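Local coordinates for protein STE5 (Saccharomyces cerevisiae, PDB 3FZE) that scaffolds the yeast mating pathway and, through this minimal scaffold domain, co-catalyses phosphorylation of the MAP kinase Fus3 by Ste7, at residues Leu24-Thr29 / Asp35-Val40; Asn42-Leu47 / His73-Leu78; Thr101-Pro104 / His108-Leu111; Ile148-Leu153 / Thr171-Thr176. All blocks are in the same frame, centred on the assembly; numbering follows the deposited sequence. Where two conformers were deposited one is given.

Interaction 1 of 4, residues Leu24-Thr29 / Asp35-Val40; sequences LQIDFT and DSLIVV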
loop_
_atom_site.group_PDB
_atom_site.type_symbol
_atom_site.label_atom_id
_atom_site.label_comp_id
_atom_site.label_asym_id
_atom_site.label_seq_id
_atom_site.Cartn_x
_atom_site.Cartn_y
_atom_site.Cartn_z
ATOM N N LEU A 24 1.416 -2.381 2.115
ATOM C CA LEU A 24 0.288 -2.527 3.028
ATOM C C LEU A 24 0.733 -3.176 4.327
ATOM O O LEU A 24 1.238 -4.297 4.334
ATOM C CB LEU A 24 -0.830 -3.365 2.387
ATOM C CG LEU A 24 -1.374 -2.874 1.043
ATOM C CD1 LEU A 24 -2.503 -3.800 0.598
ATOM C CD2 LEU A 24 -1.864 -1.432 1.114
ATOM N N GLN A 25 0.576 -2.449 5.428
ATOM C CA GLN A 25 0.904 -2.986 6.732
ATOM C C GLN A 25 -0.396 -3.297 7.446
ATOM O O GLN A 25 -1.212 -2.397 7.677
ATOM C CB GLN A 25 1.707 -1.963 7.512
ATOM C CG GLN A 25 1.972 -2.384 8.930
ATOM C CD GLN A 25 2.956 -1.459 9.605
ATOM O OE1 GLN A 25 2.879 -0.242 9.447
ATOM N NE2 GLN A 25 3.900 -2.029 10.349
ATOM N N ILE A 26 -0.607 -4.570 7.762
ATOM C CA ILE A 26 -1.869 -4.994 8.354
ATOM C C ILE A 26 -1.732 -5.608 9.748
ATOM O O ILE A 26 -1.012 -6.594 9.948
ATOM C CB ILE A 26 -2.627 -5.985 7.441
ATOM C CG1 ILE A 26 -2.711 -5.436 6.013
ATOM C CG2 ILE A 26 -4.015 -6.249 8.008
ATOM C CD1 ILE A 26 -3.328 -6.398 4.997
ATOM N N ASP A 27 -2.413 -4.988 10.705
ATOM C CA ASP A 27 -2.663 -5.580 12.019
ATOM C C ASP A 27 -3.993 -6.310 11.889
ATOM O O ASP A 27 -5.051 -5.686 11.784
ATOM C CB ASP A 27 -2.743 -4.482 13.087
ATOM C CG ASP A 27 -3.059 -5.024 14.469
ATOM O OD1 ASP A 27 -3.565 -6.160 14.562
ATOM O OD2 ASP A 27 -2.811 -4.307 15.469
ATOM N N PHE A 28 -3.930 -7.632 11.851
ATOM C CA PHE A 28 -5.108 -8.442 11.574
ATOM C C PHE A 28 -6.116 -8.441 12.717
ATOM O O PHE A 28 -7.303 -8.696 12.505
ATOM C CB PHE A 28 -4.695 -9.872 11.233
ATOM C CG PHE A 28 -3.890 -9.980 9.982
ATOM C CD1 PHE A 28 -4.518 -10.076 8.748
ATOM C CD2 PHE A 28 -2.506 -9.976 10.030
ATOM C CE1 PHE A 28 -3.781 -10.180 7.592
ATOM C CE2 PHE A 28 -1.765 -10.070 8.874
ATOM C CZ PHE A 28 -2.405 -10.174 7.656
ATOM N N THR A 29 -5.642 -8.146 13.921
ATOM C CA THR A 29 -6.504 -8.156 15.102
ATOM C C THR A 29 -7.478 -6.978 15.110
ATOM O O THR A 29 -8.503 -7.016 15.793
ATOM C CB THR A 29 -5.683 -8.156 16.411
ATOM O OG1 THR A 29 -5.074 -6.873 16.604
ATOM C CG2 THR A 29 -4.604 -9.236 16.378
ATOM N N ASP A 35 -14.486 -8.010 5.214
ATOM C CA ASP A 35 -14.504 -7.134 4.049
ATOM C C ASP A 35 -13.163 -6.476 3.734
ATOM O O ASP A 35 -12.869 -6.229 2.569
ATOM C CB ASP A 35 -15.605 -6.079 4.187
ATOM C CG ASP A 35 -16.991 -6.695 4.220
ATOM O OD1 ASP A 35 -17.360 -7.384 3.245
ATOM O OD2 ASP A 35 -17.707 -6.490 5.224
ATOM N N SER A 36 -12.351 -6.195 4.753
ATOM C CA SER A 36 -11.071 -5.520 4.519
ATOM C C SER A 36 -10.086 -6.375 3.708
ATOM O O SER A 36 -9.484 -5.890 2.754
ATOM C CB SER A 36 -10.441 -5.063 5.842
ATOM O OG SER A 36 -11.286 -4.124 6.500
ATOM N N LEU A 37 -9.909 -7.640 4.085
ATOM C CA LEU A 37 -9.034 -8.520 3.308
ATOM C C LEU A 37 -9.559 -8.748 1.885
ATOM O O LEU A 37 -8.789 -8.813 0.926
ATOM C CB LEU A 37 -8.812 -9.853 4.016
ATOM C CG LEU A 37 -7.452 -10.015 4.703
ATOM C CD1 LEU A 37 -6.910 -8.679 5.215
ATOM C CD2 LEU A 37 -7.507 -11.064 5.805
ATOM N N ILE A 38 -10.871 -8.879 1.745
ATOM C CA ILE A 38 -11.456 -9.063 0.429
ATOM C C ILE A 38 -11.234 -7.841 -0.458
ATOM O O ILE A 38 -10.944 -7.972 -1.656
ATOM C CB ILE A 38 -12.962 -9.372 0.535
ATOM C CG1 ILE A 38 -13.162 -10.704 1.252
ATOM C CG2 ILE A 38 -13.590 -9.386 -0.846
ATOM C CD1 ILE A 38 -14.620 -11.023 1.565
ATOM N N VAL A 39 -11.329 -6.653 0.129
ATOM C CA VAL A 39 -11.108 -5.440 -0.649
ATOM C C VAL A 39 -9.632 -5.256 -1.000
ATOM O O VAL A 39 -9.296 -4.730 -2.053
ATOM C CB VAL A 39 -11.715 -4.176 0.030
ATOM C CG1 VAL A 39 -10.940 -3.788 1.268
ATOM C CG2 VAL A 39 -11.779 -3.020 -0.974
ATOM N N VAL A 40 -8.746 -5.722 -0.130
ATOM C CA VAL A 40 -7.326 -5.728 -0.464
ATOM C C VAL A 40 -7.064 -6.602 -1.697
ATOM O O VAL A 40 -6.404 -6.181 -2.661
ATOM C CB VAL A 40 -6.477 -6.221 0.728
ATOM C CG1 VAL A 40 -5.031 -6.467 0.287
ATOM C CG2 VAL A 40 -6.528 -5.198 1.851
#

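Interaction 2 of 4, residues Asn42-Leu47 / His73-Leu78; sequences NSLKAL and HKIDSL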
loop_
_atom_site.group_PDB
_atom_site.type_symbol
_atom_site.label_atom_id
_atom_site.label_comp_id
_atom_site.label_asym_id
_atom_site.label_seq_id
_atom_site.Cartn_x
_atom_site.Cartn_y
_atom_site.Cartn_z
ATOM N N ASN A 42 -9.306 -7.657 -4.006
ATOM C CA ASN A 42 -9.973 -7.145 -5.191
ATOM C C ASN A 42 -9.263 -5.930 -5.753
ATOM O O ASN A 42 -9.204 -5.750 -6.963
ATOM C CB ASN A 42 -11.434 -6.801 -4.903
ATOM C CG ASN A 42 -12.294 -8.025 -4.703
ATOM O OD1 ASN A 42 -11.944 -9.121 -5.140
ATOM N ND2 ASN A 42 -13.433 -7.845 -4.038
ATOM N N SER A 43 -8.736 -5.091 -4.871
ATOM C CA SER A 43 -8.058 -3.883 -5.315
ATOM C C SER A 43 -6.753 -4.194 -6.027
ATOM O O SER A 43 -6.489 -3.660 -7.098
ATOM C CB SER A 43 -7.815 -2.937 -4.144
ATOM O OG SER A 43 -9.052 -2.555 -3.584
ATOM N N LEU A 44 -5.943 -5.066 -5.440
ATOM C CA LEU A 44 -4.676 -5.418 -6.064
ATOM C C LEU A 44 -4.937 -6.028 -7.447
ATOM O O LEU A 44 -4.262 -5.685 -8.415
ATOM C CB LEU A 44 -3.848 -6.343 -5.177
ATOM C CG LEU A 44 -3.262 -5.730 -3.906
ATOM C CD1 LEU A 44 -2.545 -6.790 -3.071
ATOM C CD2 LEU A 44 -2.291 -4.613 -4.248
ATOM N N LYS A 45 -5.926 -6.908 -7.555
ATOM C CA LYS A 45 -6.261 -7.489 -8.854
ATOM C C LYS A 45 -6.706 -6.403 -9.845
ATOM O O LYS A 45 -6.252 -6.366 -10.989
ATOM C CB LYS A 45 -7.343 -8.571 -8.715
ATOM C CG LYS A 45 -6.890 -9.809 -7.955
ATOM C CD LYS A 45 -6.069 -10.751 -8.817
ATOM C CE LYS A 45 -6.930 -11.427 -9.880
ATOM N NZ LYS A 45 -6.204 -12.532 -10.568
ATOM N N ALA A 46 -7.586 -5.515 -9.401
ATOM C CA ALA A 46 -8.123 -4.491 -10.291
ATOM C C ALA A 46 -7.027 -3.582 -10.842
ATOM O O ALA A 46 -7.016 -3.252 -12.032
ATOM C CB ALA A 46 -9.187 -3.671 -9.576
ATOM N N LEU A 47 -6.089 -3.215 -9.977
ATOM C CA LEU A 47 -5.020 -2.287 -10.348
ATOM C C LEU A 47 -4.111 -2.854 -11.432
ATOM O O LEU A 47 -3.542 -2.098 -12.208
ATOM C CB LEU A 47 -4.217 -1.879 -9.109
ATOM C CG LEU A 47 -4.935 -0.864 -8.217
ATOM C CD1 LEU A 47 -4.325 -0.810 -6.819
ATOM C CD2 LEU A 47 -4.896 0.514 -8.901
ATOM N N HIS A 73 2.311 -12.069 -10.180
ATOM C CA HIS A 73 3.053 -13.276 -9.828
ATOM C C HIS A 73 2.552 -13.952 -8.546
ATOM O O HIS A 73 2.394 -15.177 -8.502
ATOM C CB HIS A 73 4.542 -12.951 -9.707
ATOM C CG HIS A 73 5.387 -14.122 -9.307
ATOM N ND1 HIS A 73 6.462 -14.003 -8.456
ATOM C CD2 HIS A 73 5.308 -15.431 -9.639
ATOM C CE1 HIS A 73 7.020 -15.191 -8.288
ATOM N NE2 HIS A 73 6.340 -16.073 -8.994
ATOM N N LYS A 74 2.276 -13.160 -7.519
ATOM C CA LYS A 74 2.030 -13.733 -6.200
ATOM C C LYS A 74 0.581 -13.698 -5.717
ATOM O O LYS A 74 0.177 -14.538 -4.916
ATOM C CB LYS A 74 2.969 -13.100 -5.175
ATOM C CG LYS A 74 4.425 -13.486 -5.412
ATOM C CD LYS A 74 5.344 -13.002 -4.319
ATOM C CE LYS A 74 6.722 -13.629 -4.460
ATOM N NZ LYS A 74 7.668 -13.153 -3.404
ATOM N N ILE A 75 -0.199 -12.735 -6.193
ATOM C CA ILE A 75 -1.580 -12.604 -5.727
ATOM C C ILE A 75 -2.515 -13.452 -6.575
ATOM O O ILE A 75 -3.167 -12.971 -7.511
ATOM C CB ILE A 75 -2.051 -11.134 -5.608
ATOM C CG1 ILE A 75 -1.011 -10.290 -4.870
ATOM C CG2 ILE A 75 -3.415 -11.055 -4.925
ATOM C CD1 ILE A 75 -0.622 -10.809 -3.494
ATOM N N ASP A 76 -2.547 -14.735 -6.225
ATOM C CA ASP A 76 -3.238 -15.770 -6.982
ATOM C C ASP A 76 -4.724 -15.825 -6.654
ATOM O O ASP A 76 -5.565 -15.959 -7.544
ATOM C CB ASP A 76 -2.593 -17.125 -6.674
ATOM C CG ASP A 76 -3.169 -18.247 -7.505
ATOM O OD1 ASP A 76 -3.212 -18.105 -8.747
ATOM O OD2 ASP A 76 -3.574 -19.275 -6.917
ATOM N N SER A 77 -5.043 -15.728 -5.371
ATOM C CA SER A 77 -6.416 -15.843 -4.912
ATOM C C SER A 77 -6.528 -15.109 -3.594
ATOM O O SER A 77 -5.539 -14.585 -3.094
ATOM C CB SER A 77 -6.779 -17.312 -4.700
ATOM O OG SER A 77 -6.181 -17.809 -3.511
ATOM N N LEU A 78 -7.733 -15.078 -3.033
ATOM C CA LEU A 78 -7.947 -14.465 -1.733
ATOM C C LEU A 78 -7.055 -15.096 -0.669
ATOM O O LEU A 78 -6.550 -14.397 0.202
ATOM C CB LEU A 78 -9.417 -14.562 -1.322
ATOM C CG LEU A 78 -9.781 -13.937 0.029
ATOM C CD1 LEU A 78 -9.441 -12.443 0.054
ATOM C CD2 LEU A 78 -11.253 -14.167 0.330
#

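Interaction 3 of 4, residues Thr101-Pro104 / His108-Leu111; sequences TLYP and HEHL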
loop_
_atom_site.group_PDB
_atom_site.type_symbol
_atom_site.label_atom_id
_atom_site.label_comp_id
_atom_site.label_asym_id
_atom_site.label_seq_id
_atom_site.Cartn_x
_atom_site.Cartn_y
_atom_site.Cartn_z
ATOM N N THR A 101 15.508 -4.591 -3.054
ATOM C CA THR A 101 14.927 -5.887 -3.367
ATOM C C THR A 101 14.143 -5.858 -4.676
ATOM O O THR A 101 14.332 -6.726 -5.519
ATOM C CB THR A 101 14.007 -6.384 -2.234
ATOM O OG1 THR A 101 14.768 -6.524 -1.027
ATOM C CG2 THR A 101 13.407 -7.730 -2.604
ATOM N N LEU A 102 13.277 -4.859 -4.847
ATOM C CA LEU A 102 12.473 -4.746 -6.066
ATOM C C LEU A 102 13.272 -4.205 -7.245
ATOM O O LEU A 102 13.008 -4.560 -8.397
ATOM C CB LEU A 102 11.251 -3.844 -5.854
ATOM C CG LEU A 102 10.195 -4.246 -4.815
ATOM C CD1 LEU A 102 9.064 -3.238 -4.784
ATOM C CD2 LEU A 102 9.663 -5.634 -5.086
ATOM N N TYR A 103 14.239 -3.336 -6.957
ATOM C CA TYR A 103 15.002 -2.641 -8.005
ATOM C C TYR A 103 16.516 -2.660 -7.774
ATOM O O TYR A 103 17.147 -1.615 -7.588
ATOM C CB TYR A 103 14.500 -1.200 -8.179
ATOM C CG TYR A 103 13.020 -1.141 -8.470
ATOM C CD1 TYR A 103 12.539 -1.367 -9.752
ATOM C CD2 TYR A 103 12.102 -0.895 -7.457
ATOM C CE1 TYR A 103 11.183 -1.332 -10.024
ATOM C CE2 TYR A 103 10.736 -0.855 -7.724
ATOM C CZ TYR A 103 10.284 -1.080 -8.998
ATOM O OH TYR A 103 8.930 -1.042 -9.272
ATOM N N PRO A 104 17.111 -3.855 -7.799
ATOM C CA PRO A 104 18.554 -4.031 -7.589
ATOM C C PRO A 104 19.405 -3.259 -8.595
ATOM O O PRO A 104 20.541 -2.889 -8.292
ATOM C CB PRO A 104 18.743 -5.550 -7.756
ATOM C CG PRO A 104 17.493 -6.005 -8.495
ATOM C CD PRO A 104 16.425 -5.153 -7.901
ATOM N N HIS A 108 13.810 2.981 -13.126
ATOM C CA HIS A 108 13.882 3.626 -14.434
ATOM C C HIS A 108 12.534 4.097 -14.978
ATOM O O HIS A 108 12.349 4.209 -16.189
ATOM C CB HIS A 108 14.555 2.702 -15.446
ATOM C CG HIS A 108 15.939 2.293 -15.053
ATOM N ND1 HIS A 108 16.983 3.189 -14.980
ATOM C CD2 HIS A 108 16.452 1.086 -14.726
ATOM C CE1 HIS A 108 18.080 2.553 -14.611
ATOM N NE2 HIS A 108 17.787 1.274 -14.452
ATOM N N GLU A 109 11.597 4.380 -14.082
ATOM C CA GLU A 109 10.287 4.869 -14.492
ATOM C C GLU A 109 9.735 5.747 -13.385
ATOM O O GLU A 109 10.310 5.818 -12.301
ATOM C CB GLU A 109 9.343 3.692 -14.738
ATOM C CG GLU A 109 9.106 2.859 -13.505
ATOM C CD GLU A 109 8.239 1.649 -13.771
ATOM O OE1 GLU A 109 7.486 1.658 -14.767
ATOM O OE2 GLU A 109 8.322 0.693 -12.980
ATOM N N HIS A 110 8.625 6.422 -13.654
ATOM C CA HIS A 110 7.969 7.211 -12.624
ATOM C C HIS A 110 7.116 6.280 -11.777
ATOM O O HIS A 110 6.039 5.854 -12.189
ATOM C CB HIS A 110 7.118 8.319 -13.245
ATOM C CG HIS A 110 7.899 9.269 -14.094
ATOM N ND1 HIS A 110 8.700 10.258 -13.562
ATOM C CD2 HIS A 110 8.010 9.380 -15.439
ATOM C CE1 HIS A 110 9.268 10.935 -14.541
ATOM N NE2 HIS A 110 8.867 10.423 -15.691
ATOM N N LEU A 111 7.626 5.961 -10.596
ATOM C CA LEU A 111 6.992 5.006 -9.708
ATOM C C LEU A 111 6.212 5.714 -8.610
ATOM O O LEU A 111 6.771 6.498 -7.846
ATOM C CB LEU A 111 8.070 4.106 -9.102
ATOM C CG LEU A 111 7.666 2.967 -8.173
ATOM C CD1 LEU A 111 6.695 2.034 -8.871
ATOM C CD2 LEU A 111 8.930 2.224 -7.727
#

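Interaction 4 of 4, residues Ile148-Leu153 / Thr171-Thr176; sequences IKVGYL and TFVLET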
loop_
_atom_site.group_PDB
_atom_site.type_symbol
_atom_site.label_atom_id
_atom_site.label_comp_id
_atom_site.label_asym_id
_atom_site.label_seq_id
_atom_site.Cartn_x
_atom_site.Cartn_y
_atom_site.Cartn_z
ATOM N N ILE A 148 -0.824 6.687 4.207
ATOM C CA ILE A 148 -2.191 6.693 4.715
ATOM C C ILE A 148 -2.386 5.799 5.933
ATOM O O ILE A 148 -2.011 4.622 5.940
ATOM C CB ILE A 148 -3.221 6.282 3.637
ATOM C CG1 ILE A 148 -3.113 7.180 2.401
ATOM C CG2 ILE A 148 -4.635 6.338 4.209
ATOM C CD1 ILE A 148 -3.995 6.721 1.239
ATOM N N LYS A 149 -2.989 6.374 6.964
ATOM C CA LYS A 149 -3.289 5.642 8.179
ATOM C C LYS A 149 -4.769 5.275 8.185
ATOM O O LYS A 149 -5.637 6.149 8.153
ATOM C CB LYS A 149 -2.935 6.490 9.402
ATOM C CG LYS A 149 -2.629 5.693 10.656
ATOM C CD LYS A 149 -3.848 4.940 11.138
ATOM C CE LYS A 149 -3.581 4.247 12.459
ATOM N NZ LYS A 149 -4.831 3.653 12.981
ATOM N N VAL A 150 -5.051 3.977 8.208
ATOM C CA VAL A 150 -6.421 3.499 8.325
ATOM C C VAL A 150 -6.800 3.410 9.805
ATOM O O VAL A 150 -6.136 2.731 10.587
ATOM C CB VAL A 150 -6.603 2.144 7.629
ATOM C CG1 VAL A 150 -7.969 1.566 7.949
ATOM C CG2 VAL A 150 -6.399 2.300 6.126
ATOM N N GLY A 151 -7.858 4.117 10.182
ATOM C CA GLY A 151 -8.256 4.239 11.575
ATOM C C GLY A 151 -7.858 5.603 12.106
ATOM O O GLY A 151 -6.671 5.922 12.189
ATOM N N TYR A 152 -8.848 6.418 12.452
ATOM C CA TYR A 152 -8.585 7.798 12.850
ATOM C C TYR A 152 -7.786 7.889 14.143
ATOM O O TYR A 152 -7.941 7.063 15.044
ATOM C CB TYR A 152 -9.886 8.596 12.971
ATOM C CG TYR A 152 -10.592 8.815 11.650
ATOM C CD1 TYR A 152 -9.931 9.402 10.576
ATOM C CD2 TYR A 152 -11.924 8.451 11.481
ATOM C CE1 TYR A 152 -10.573 9.609 9.367
ATOM C CE2 TYR A 152 -12.577 8.657 10.273
ATOM C CZ TYR A 152 -11.895 9.236 9.221
ATOM O OH TYR A 152 -12.537 9.444 8.019
ATOM N N LEU A 153 -6.932 8.903 14.222
ATOM C CA LEU A 153 -6.063 9.093 15.373
ATOM C C LEU A 153 -6.524 10.274 16.210
ATOM O O LEU A 153 -7.005 11.274 15.676
ATOM C CB LEU A 153 -4.626 9.339 14.911
ATOM C CG LEU A 153 -4.033 8.321 13.937
ATOM C CD1 LEU A 153 -2.763 8.864 13.298
ATOM C CD2 LEU A 153 -3.777 7.001 14.639
ATOM N N THR A 171 -11.620 -0.207 3.022
ATOM C CA THR A 171 -12.525 -0.161 1.885
ATOM C C THR A 171 -12.519 1.224 1.248
ATOM O O THR A 171 -12.401 1.353 0.027
ATOM C CB THR A 171 -13.949 -0.572 2.296
ATOM O OG1 THR A 171 -13.960 -1.967 2.628
ATOM C CG2 THR A 171 -14.938 -0.318 1.160
ATOM N N PHE A 172 -12.619 2.262 2.074
ATOM C CA PHE A 172 -12.658 3.619 1.534
ATOM C C PHE A 172 -11.366 3.977 0.815
ATOM O O PHE A 172 -11.395 4.498 -0.298
ATOM C CB PHE A 172 -12.953 4.663 2.619
ATOM C CG PHE A 172 -12.938 6.067 2.096
ATOM C CD1 PHE A 172 -14.068 6.613 1.520
ATOM C CD2 PHE A 172 -11.776 6.822 2.135
ATOM C CE1 PHE A 172 -14.052 7.898 1.010
ATOM C CE2 PHE A 172 -11.752 8.105 1.626
ATOM C CZ PHE A 172 -12.891 8.640 1.063
ATOM N N VAL A 173 -10.233 3.688 1.450
ATOM C CA VAL A 173 -8.934 3.984 0.859
ATOM C C VAL A 173 -8.747 3.267 -0.470
ATOM O O VAL A 173 -8.387 3.880 -1.483
ATOM C CB VAL A 173 -7.783 3.572 1.796
ATOM C CG1 VAL A 173 -6.442 3.682 1.078
ATOM C CG2 VAL A 173 -7.788 4.434 3.043
ATOM N N LEU A 174 -9.010 1.966 -0.472
ATOM C CA LEU A 174 -8.748 1.148 -1.652
ATOM C C LEU A 174 -9.767 1.355 -2.782
ATOM O O LEU A 174 -9.403 1.345 -3.955
ATOM C CB LEU A 174 -8.614 -0.327 -1.263
ATOM C CG LEU A 174 -7.399 -0.592 -0.370
ATOM C CD1 LEU A 174 -7.399 -2.031 0.135
ATOM C CD2 LEU A 174 -6.118 -0.271 -1.128
ATOM N N GLU A 175 -11.037 1.552 -2.429
ATOM C CA GLU A 175 -12.047 1.889 -3.430
ATOM C C GLU A 175 -11.709 3.239 -4.056
ATOM O O GLU A 175 -11.817 3.410 -5.272
ATOM C CB GLU A 175 -13.470 1.897 -2.840
ATOM C CG GLU A 175 -14.035 0.493 -2.625
ATOM C CD GLU A 175 -15.515 0.487 -2.270
ATOM O OE1 GLU A 175 -16.053 1.553 -1.931
ATOM O OE2 GLU A 175 -16.134 -0.598 -2.325
ATOM N N THR A 176 -11.282 4.190 -3.232
ATOM C CA THR A 176 -10.916 5.505 -3.746
ATOM C C THR A 176 -9.725 5.399 -4.689
ATOM O O THR A 176 -9.703 6.013 -5.762
ATOM C CB THR A 176 -10.596 6.506 -2.620
ATOM O OG1 THR A 176 -11.763 6.699 -1.818
ATOM C CG2 THR A 176 -10.183 7.856 -3.222
#

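Interaction 1 of 4, residues Leu24-Thr29 / Asp35-Val40
L24 and V40 meet tip to tip at the tight end of this contact, with methyl CD1 of L24 resting 3.7 Å from CG1 of V40. The valine offers that branch because CG1 lies anti to its backbone N (chi1 170°). Both residues are buried, and F58 of strand 55-60 packs on both. Packing is looser toward I26 and F28, where one methyl of L37 serves both. CD1 of L37 lies 4.3 Å from CD1 of I26 and 4.2 Å from CE1 of F28, reaching the ring obliquely. To get there L37 adopts a first torsion of -104°, far from a staggered value. I26 in turn lays CG2 over one face of the F28 ring, 3.9 Å above its plane and displaced toward the rim. F28 is partly exposed and T29 exposed, so solvent lies on this side of the contact, although L37 itself is buried. The chain is held there by an Asx turn: D27 OD1 accepts T29 N at 2.9 Å, through a bent bond of 136°, and also T29 OG1 at 2.6 Å. D27 N is bound to N118 OD1. This arrangement of a central parallel strand with the first turns of the following helix folded over its side chains belongs to a beta-alpha-beta unit, strand 19-26, helix 35-50 and strand 55-60, in a vWA-like alpha/beta/alpha fold.

Interaction 2 of 4, residues Asn42-Leu47 / His73-Leu78
An inverse gamma turn centred on I75, directly after helix 71-74, brings the backbone up to L44 and K45 of helix 35-50. The turn is closed by a weak bond from D76 N to K74 O, and the CA atoms of K45 and I75 are 7.6 Å apart. I75 contributes the largest share of the buried surface, meeting both helix residues. Its CG1 lies 4.2 Å from CD1 of L44, an apolar touch between two buried residues. The other touch is made by the aliphatic part of a lysine: K45 turns its chain at chi2 (-80°) and chi3 (-70°), which places CD 3.9 Å from the carbonyl O of I75. The two bends fold the aliphatic chain alongside that carbonyl. Its NZ stays 6.6 Å from D76 OD1, so any attraction between the two charges is long-range and probably modest. After the turn the chain enters another helix, 78-82, with S77 as its N-cap; S77 OG makes a weak bond to D79 N. S80 OG accepts both D76 N and S77 N, which helps fix the exit from the turn. F56 and F58 of strand 55-60 pack against I75, and F58 also touches L44, while Y41 of helix 35-50 packs on I75 too; S43 and L47, one residue before L44 and two after K45, pack against helix 170-180.

Interaction 3 of 4, residues Thr101-Pro104 / His108-Leu111
The backbone leaves helix 95-102 at Y103 (phi -133°, psi 64°) and returns past it after a short loop, the closest CA atoms, those of Y103 and H108, standing 9.0 Å apart. Y103 points its side chain at the returning segment, and L111 comes from the opposite direction to meet it. CD2 of L111 sits 3.6 Å from CE2 of Y103 and equally close to Y103 OH, an oblique approach to the ring. The second methyl, CD1 of L111, is 3.8 Å from the same hydroxyl oxygen, so both methyls of the leucine approach the hydroxyl from one side. They reach this far because L111 holds CG anti to its backbone N (chi1 -177°). E109 OE2 comes within 4.1 Å of Y103 OH, too far for a hydrogen bond; the carboxylate instead forms a salt bridge through OE1 to R53 NH2. N19 of strand 19-26 touches Y103, E109 and L111 alike, and H110 N binds D18 OD2. The result is a partly exposed helix-to-strand connection, the alpha-to-beta loop by which an alpha/beta/alpha fold leads from a helix into the next parallel strand, here 111-117.

Interaction 4 of 4, residues Ile148-Leu153 / Thr171-Thr176
I148 of strand 145-150 and V173 of helix 170-180 meet tip to tip. From CB of I148, which is directed at the helix, the CG2 branch goes to CG2 of V173 at 3.9 Å. The longer branch, CG1 anti to the carbonyl carbon (chi1 -56°), carries CD1 to the other methyl of the valine, CG1 of V173, also 3.9 Å away. Each methyl of V173 is thus taken by a different branch of one isoleucine. V150 adds a third touch: it runs slantwise past V173, and its CG2 lies 4.0 Å from V173 CG2. Helix 170-180 here covers one face of the sheet in the vWA-like alpha/beta/alpha fold, and A167 of the edge strand 165-167 touches both I148 and V173. On the helix, T176 OG1 donates to F172 O at 2.7 Å, while T176 N reaches the same oxygen from the opposite face of its plane; OG1 also sits 3.6 Å above the centre of the F172 ring. At the end of the strand K149 NZ bonds to two successive carbonyls, V150 O at 2.9 Å and G151 O at 3.0 Å, and the V150 bond comes from above the carbonyl plane.

How the interactions relate
Following the chain from the N terminus, the four contacts come in series, none nested in or crossing another. Interaction 1 closes a short loop between strand 19-26 and helix 35-50. Interaction 2 closes a longer one further along the same helix, spanning the two strands 55-60 and 65-68, and L78 links the two by packing on L37 and I38. Interaction 3 closes the brief loop into strand 111-117, about 25 Å from interaction 1 between centres and across the chain's middle. Interaction 4 closes the segment that passes through edge strand 165-167, tying strand 145-150 to helix 170-180, whose L174 packs on V40 of interaction 1 and S43 of interaction 2, joining neighbouring helices over the sheet.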